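Local coordinates for SusD homolog (Bacteroides ovatus, PDB 4F53), which probably binds mucin O-glycans at the cell surface as a SusD-family outer-membrane lipoprotein with a TPR-like helical fold, at residues M478-D483 with E493-T498; T498-Q501 with T505-G508. One frame throughout, in Å; residues are numbered along the deposited sequence.

Contact 1 (M478-D483 with E493-T498)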
HETATM    1  N   MSE A 478     -11.386  -4.867   6.177  1.00 31.01           N
HETATM    2  CA  MSE A 478     -12.493  -5.323   5.360  1.00 30.45           C
HETATM    3  C   MSE A 478     -13.182  -6.435   6.113  1.00 36.17           C
HETATM    4  O   MSE A 478     -12.494  -7.220   6.780  1.00 33.34           O
HETATM    5  CB  MSE A 478     -12.013  -5.799   3.969  1.00 31.45           C
HETATM    6  CG  MSE A 478     -11.534  -4.656   3.082  1.00 35.93           C
HETATM    7 SE   MSE A 478     -12.959  -3.488   2.467  0.75 43.84          SE
HETATM    8  CE  MSE A 478     -14.034  -4.759   1.426  1.00 42.22           C
ATOM      9  N   PRO A 479     -14.535  -6.524   6.039  1.00 36.28           N
ATOM     10  CA  PRO A 479     -15.218  -7.650   6.685  1.00 37.18           C
ATOM     11  C   PRO A 479     -15.053  -8.919   5.856  1.00 43.93           C
ATOM     12  O   PRO A 479     -14.841  -8.838   4.647  1.00 43.37           O
ATOM     13  CB  PRO A 479     -16.672  -7.189   6.744  1.00 39.90           C
ATOM     14  CG  PRO A 479     -16.832  -6.268   5.581  1.00 43.58           C
ATOM     15  CD  PRO A 479     -15.481  -5.676   5.271  1.00 38.02           C
ATOM     16  N   TYR A 480     -15.142 -10.089   6.490  1.00 43.49           N
ATOM     17  CA  TYR A 480     -15.018 -11.361   5.774  1.00 43.84           C
ATOM     18  C   TYR A 480     -16.155 -11.531   4.772  1.00 50.15           C
ATOM     19  O   TYR A 480     -17.294 -11.185   5.098  1.00 51.89           O
ATOM     20  CB  TYR A 480     -15.002 -12.560   6.755  1.00 44.89           C
ATOM     21  CG  TYR A 480     -13.809 -12.571   7.687  1.00 44.06           C
ATOM     22  CD1 TYR A 480     -12.508 -12.559   7.187  1.00 43.53           C
ATOM     23  CD2 TYR A 480     -13.977 -12.645   9.068  1.00 45.14           C
ATOM     24  CE1 TYR A 480     -11.408 -12.575   8.038  1.00 42.56           C
ATOM     25  CE2 TYR A 480     -12.881 -12.662   9.929  1.00 44.89           C
ATOM     26  CZ  TYR A 480     -11.599 -12.611   9.405  1.00 46.48           C
ATOM     27  OH  TYR A 480     -10.505 -12.629  10.226  1.00 44.03           O
ATOM     28  N   PRO A 481     -15.886 -12.056   3.552  1.00 46.43           N
ATOM     29  CA  PRO A 481     -16.986 -12.290   2.586  1.00 46.28           C
ATOM     30  C   PRO A 481     -18.085 -13.192   3.182  1.00 53.77           C
ATOM     31  O   PRO A 481     -17.775 -14.175   3.874  1.00 52.54           O
ATOM     32  CB  PRO A 481     -16.285 -12.955   1.397  1.00 47.46           C
ATOM     33  CG  PRO A 481     -14.847 -12.528   1.505  1.00 50.92           C
ATOM     34  CD  PRO A 481     -14.582 -12.485   2.999  1.00 46.92           C
ATOM     35  N   THR A 482     -19.378 -12.838   2.921  1.00 53.73           N
ATOM     36  CA  THR A 482     -20.566 -13.546   3.415  0.50 56.16           C
ATOM     37  C   THR A 482     -20.534 -15.040   3.023  1.00 60.63           C
ATOM     38  O   THR A 482     -20.996 -15.878   3.792  1.00 62.47           O
ATOM     39  CB  THR A 482     -21.866 -12.837   2.940  0.50 70.07           C
ATOM     40  OG1 THR A 482     -23.004 -13.604   3.333  0.50 75.36           O
ATOM     41  CG2 THR A 482     -21.910 -12.570   1.425  0.50 69.86           C
ATOM     42  N   ASP A 483     -19.978 -15.365   1.838  1.00 56.49           N
ATOM     43  CA  ASP A 483     -19.880 -16.730   1.293  1.00 58.25           C
ATOM     44  C   ASP A 483     -18.996 -17.624   2.132  1.00 60.23           C
ATOM     45  O   ASP A 483     -19.189 -18.842   2.124  1.00 61.97           O
ATOM     46  CB  ASP A 483     -19.333 -16.714  -0.150  1.00 60.72           C
ATOM     47  CG  ASP A 483     -20.349 -16.414  -1.244  1.00 79.47           C
ATOM     48  OD1 ASP A 483     -21.540 -16.754  -1.060  1.00 81.93           O
ATOM     49  OD2 ASP A 483     -19.938 -15.892  -2.315  1.00 86.85           O
ATOM     50  N   GLU A 493     -16.373 -18.182  12.103  1.00 51.23           N
ATOM     51  CA  GLU A 493     -16.929 -17.726  13.379  1.00 51.36           C
ATOM     52  C   GLU A 493     -15.870 -17.717  14.462  1.00 54.95           C
ATOM     53  O   GLU A 493     -15.888 -16.824  15.303  1.00 54.90           O
ATOM     54  CB  GLU A 493     -18.130 -18.566  13.789  1.00 54.70           C
ATOM     55  CG  GLU A 493     -19.347 -18.159  12.972  1.00 68.82           C
ATOM     56  CD  GLU A 493     -20.679 -18.795  13.314  1.00 92.18           C
ATOM     57  OE1 GLU A 493     -20.777 -19.490  14.355  1.00 73.46           O
ATOM     58  OE2 GLU A 493     -21.644 -18.546  12.553  1.00 87.14           O
ATOM     59  N   ALA A 494     -14.922 -18.667  14.410  1.00 51.41           N
ATOM     60  CA  ALA A 494     -13.805 -18.728  15.330  1.00 51.77           C
ATOM     61  C   ALA A 494     -12.829 -17.574  15.010  1.00 53.96           C
ATOM     62  O   ALA A 494     -12.289 -16.953  15.930  1.00 55.26           O
ATOM     63  CB  ALA A 494     -13.121 -20.091  15.244  1.00 53.48           C
ATOM     64  N   ALA A 495     -12.667 -17.248  13.719  1.00 47.05           N
ATOM     65  CA  ALA A 495     -11.821 -16.139  13.238  1.00 43.48           C
ATOM     66  C   ALA A 495     -12.327 -14.784  13.728  1.00 46.14           C
ATOM     67  O   ALA A 495     -11.526 -13.922  14.069  1.00 43.19           O
ATOM     68  CB  ALA A 495     -11.779 -16.135  11.728  1.00 42.97           C
ATOM     69  N   VAL A 496     -13.664 -14.595  13.757  1.00 45.71           N
ATOM     70  CA  VAL A 496     -14.289 -13.350  14.236  1.00 45.39           C
ATOM     71  C   VAL A 496     -14.063 -13.267  15.758  1.00 49.13           C
ATOM     72  O   VAL A 496     -13.787 -12.187  16.280  1.00 48.28           O
ATOM     73  CB  VAL A 496     -15.784 -13.242  13.824  1.00 49.43           C
ATOM     74  CG1 VAL A 496     -16.443 -12.010  14.423  1.00 48.71           C
ATOM     75  CG2 VAL A 496     -15.912 -13.208  12.313  1.00 48.62           C
ATOM     76  N   ALA A 497     -14.088 -14.423  16.441  1.00 46.56           N
ATOM     77  CA  ALA A 497     -13.816 -14.493  17.866  1.00 46.46           C
ATOM     78  C   ALA A 497     -12.337 -14.157  18.133  1.00 49.73           C
ATOM     79  O   ALA A 497     -12.044 -13.405  19.061  1.00 49.35           O
ATOM     80  CB  ALA A 497     -14.174 -15.863  18.400  1.00 48.68           C
ATOM     81  N   THR A 498     -11.416 -14.647  17.274  1.00 46.01           N
ATOM     82  CA  THR A 498      -9.969 -14.365  17.371  1.00 44.06           C
ATOM     83  C   THR A 498      -9.710 -12.865  17.101  1.00 45.77           C
ATOM     84  O   THR A 498      -8.923 -12.238  17.820  1.00 44.78           O
ATOM     85  CB  THR A 498      -9.190 -15.262  16.385  1.00 49.24           C
ATOM     86  OG1 THR A 498      -9.396 -16.632  16.715  1.00 54.35           O
ATOM     87  CG2 THR A 498      -7.712 -14.978  16.374  1.00 40.89           C
TER
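Tyr480 in the extended loop 478-483 meets Ala495 and Val496 on helix 489-502 without hydrogen bond between the two backbones, the nearest CA atoms being those of Tyr480 and Val496 at 8.7 Å. The contact joins two parts of the largely helical, TPR-like SusD fold: a loop in which Pro479 and Pro481 flank Tyr480, leading into the short helix 482-487, and the helix that follows it. It is small and apolar, and one aromatic side chain carries all of the loop's share. Tyr480 CB points toward the helix, and with CG anti to the carbonyl carbon (chi1 -64°) the ring reaches across the gap. Val496 CG2 lies in the ring plane at its edge, 3.8 Å from Tyr480 CD2, so the valine branch abuts the rim of the ring. The methyl of Ala495 sits farther along the same ring, with its CB 4.1 Å from Tyr480 CE2. Tyr149 packs edge-to-face on the tyrosine and also touches Ala495, while Arg477 makes a cation-pi contact with the ring. The buried phenol oxygen is satisfied by a hydrogen bond to the carbonyl oxygen of Pro133, which holds the far end of the ring as Tyr480 OH passes Ala495 CB at 4.0 Å.

Contact 2 (T498-Q501 with T505-G508)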
ATOM      1  N   THR A 498     -11.416 -14.647  17.274  1.00 46.01           N
ATOM      2  CA  THR A 498      -9.969 -14.365  17.371  1.00 44.06           C
ATOM      3  C   THR A 498      -9.710 -12.865  17.101  1.00 45.77           C
ATOM      4  O   THR A 498      -8.923 -12.238  17.820  1.00 44.78           O
ATOM      5  CB  THR A 498      -9.190 -15.262  16.385  1.00 49.24           C
ATOM      6  OG1 THR A 498      -9.396 -16.632  16.715  1.00 54.35           O
ATOM      7  CG2 THR A 498      -7.712 -14.978  16.374  1.00 40.89           C
ATOM      8  N   LEU A 499     -10.371 -12.310  16.063  1.00 41.81           N
ATOM      9  CA  LEU A 499     -10.270 -10.900  15.661  1.00 40.36           C
ATOM     10  C   LEU A 499     -10.634  -9.986  16.834  1.00 43.94           C
ATOM     11  O   LEU A 499      -9.920  -9.026  17.105  1.00 42.68           O
ATOM     12  CB  LEU A 499     -11.196 -10.630  14.443  1.00 40.16           C
ATOM     13  CG  LEU A 499     -11.423  -9.165  14.000  1.00 41.97           C
ATOM     14  CD1 LEU A 499     -10.203  -8.590  13.258  1.00 39.45           C
ATOM     15  CD2 LEU A 499     -12.674  -9.034  13.176  1.00 40.78           C
ATOM     16  N   THR A 500     -11.733 -10.297  17.508  1.00 42.53           N
ATOM     17  CA  THR A 500     -12.260  -9.561  18.658  1.00 43.67           C
ATOM     18  C   THR A 500     -11.277  -9.636  19.824  1.00 48.82           C
ATOM     19  O   THR A 500     -10.912  -8.583  20.360  1.00 48.65           O
ATOM     20  CB  THR A 500     -13.651 -10.106  19.011  1.00 45.21           C
ATOM     21  OG1 THR A 500     -14.523  -9.710  17.954  1.00 49.11           O
ATOM     22  CG2 THR A 500     -14.184  -9.584  20.362  1.00 36.22           C
ATOM     23  N   GLN A 501     -10.806 -10.856  20.168  1.00 45.32           N
ATOM     24  CA  GLN A 501      -9.879 -11.087  21.275  1.00 45.21           C
ATOM     25  C   GLN A 501      -8.545 -10.327  21.067  1.00 46.01           C
ATOM     26  O   GLN A 501      -8.042  -9.755  22.028  1.00 45.45           O
ATOM     27  CB  GLN A 501      -9.669 -12.603  21.506  1.00 48.19           C
ATOM     28  CG  GLN A 501      -8.742 -12.973  22.682  1.00 69.64           C
ATOM     29  CD  GLN A 501      -7.268 -12.975  22.294  1.00 89.78           C
ATOM     30  OE1 GLN A 501      -6.852 -13.589  21.289  1.00 85.46           O
ATOM     31  NE2 GLN A 501      -6.450 -12.254  23.064  1.00 78.55           N
ATOM     32  N   THR A 505     -10.057  -2.246  19.627  1.00 35.58           N
ATOM     33  CA  THR A 505     -11.239  -1.507  19.159  1.00 35.30           C
ATOM     34  C   THR A 505     -12.185  -2.558  18.553  1.00 37.56           C
ATOM     35  O   THR A 505     -12.228  -2.750  17.340  1.00 34.06           O
ATOM     36  CB  THR A 505     -10.870  -0.360  18.208  1.00 37.49           C
ATOM     37  OG1 THR A 505      -9.774   0.390  18.729  1.00 38.26           O
ATOM     38  CG2 THR A 505     -12.061   0.556  17.889  1.00 31.95           C
ATOM     39  N   LYS A 506     -12.876  -3.287  19.438  1.00 36.84           N
ATOM     40  CA  LYS A 506     -13.790  -4.379  19.131  1.00 39.41           C
ATOM     41  C   LYS A 506     -15.126  -3.843  18.567  1.00 45.46           C
ATOM     42  O   LYS A 506     -15.899  -3.231  19.309  1.00 45.55           O
ATOM     43  CB  LYS A 506     -14.045  -5.225  20.390  1.00 41.78           C
ATOM     44  CG  LYS A 506     -12.787  -5.753  21.047  1.00 44.77           C
ATOM     45  CD  LYS A 506     -13.145  -6.274  22.467  1.00 44.21           C
ATOM     46  CE  LYS A 506     -12.165  -7.274  23.033  1.00 42.76           C
ATOM     47  NZ  LYS A 506     -10.792  -6.719  23.139  1.00 50.77           N
ATOM     48  N   ARG A 507     -15.360  -4.043  17.244  1.00 41.35           N
ATOM     49  CA  ARG A 507     -16.558  -3.551  16.551  1.00 41.84           C
ATOM     50  C   ARG A 507     -17.213  -4.630  15.654  1.00 46.41           C
ATOM     51  O   ARG A 507     -17.950  -4.288  14.730  1.00 46.99           O
ATOM     52  CB  ARG A 507     -16.209  -2.294  15.706  1.00 36.41           C
ATOM     53  CG  ARG A 507     -15.646  -1.101  16.481  1.00 36.90           C
ATOM     54  CD  ARG A 507     -16.661  -0.517  17.459  1.00 42.52           C
ATOM     55  NE  ARG A 507     -16.149   0.678  18.128  1.00 44.09           N
ATOM     56  CZ  ARG A 507     -15.417   0.682  19.234  1.00 49.34           C
ATOM     57  NH1 ARG A 507     -15.086  -0.458  19.826  1.00 38.57           N
ATOM     58  NH2 ARG A 507     -15.010   1.827  19.759  1.00 39.71           N
ATOM     59  N   GLY A 508     -16.946  -5.905  15.952  1.00 42.78           N
ATOM     60  CA  GLY A 508     -17.481  -7.051  15.215  1.00 43.14           C
ATOM     61  C   GLY A 508     -16.777  -7.266  13.894  1.00 46.35           C
ATOM     62  O   GLY A 508     -15.740  -6.630  13.617  1.00 42.40           O
TER
HETATM   63  O   HOH W   1     -15.426  -7.165  17.969  1.00 49.20           O
HETATM   64  O   HOH W   2      -9.277  -9.130  24.359  1.00 56.53           O
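The chain leaves the C-terminal end of helix 489-502 at the protein surface and folds back along its last turn, where Lys506 lies against Thr500 and two waters bridge the segments. The nearest pair of CA atoms, Thr500 and Lys506, is 5.4 Å apart. The two side chains cross at about a right angle, the aliphatic part of the lysine passing the threonine methyl with Lys506 CD 4.1 Å from Thr500 CG2. Lys506 CE also approaches the main-chain carbonyl, 3.2 Å from Thr500 O. A bend at the last torsion (chi4 59°) turns the ammonium out of the line of the chain, and NZ donates to the carbonyl oxygen of Ser503. The same nitrogen holds a water at 3.1 Å from Lys506 NZ, and this water in turn donates to Gln501 O at 2.7 Å. The lysine thus meets carbonyl oxygens at and just beyond the end of the helix, that of Ser503 directly and that of Gln501 through the water; a positive charge there would probably be favoured by the helix dipole.

A second water joins the backbone of the loop to the helix, accepting from Gly508 N at 2.8 Å and bonded to Thr500 OG1, which also bonds to Val496 O one turn earlier. Deeper in, Leu499 CD2 approaches Gly508 O at 3.9 Å. The leucine packs on Pro133 and Arg477, while the hydroxyl of Thr513 accepts from Arg507 N and donates to Gly508 O, so this part of the chain lies between helix 489-502 and the C-terminal segment, beside the loop that follows helix 110-131.

In the fold
Running from the N terminus, the chain first reaches the loop 478-483, passes through the short helix 482-487 and enters helix 489-502, whose 493-498 portion turns back onto that loop: contact 1 closes this excursion of nine intervening residues, eight of them helical. Contact 2 begins where contact 1 ends, at Thr498, and closes a tighter return of three residues as the chain leaves the helix. The two loops are therefore consecutive, neither nested nor crossed; their centres are about 10 Å apart, and both use helix 489-502. Pro133, just after helix 110-131, meets side chains of both contacts, while Tyr480 N bonds to Asp509 just beyond contact 2.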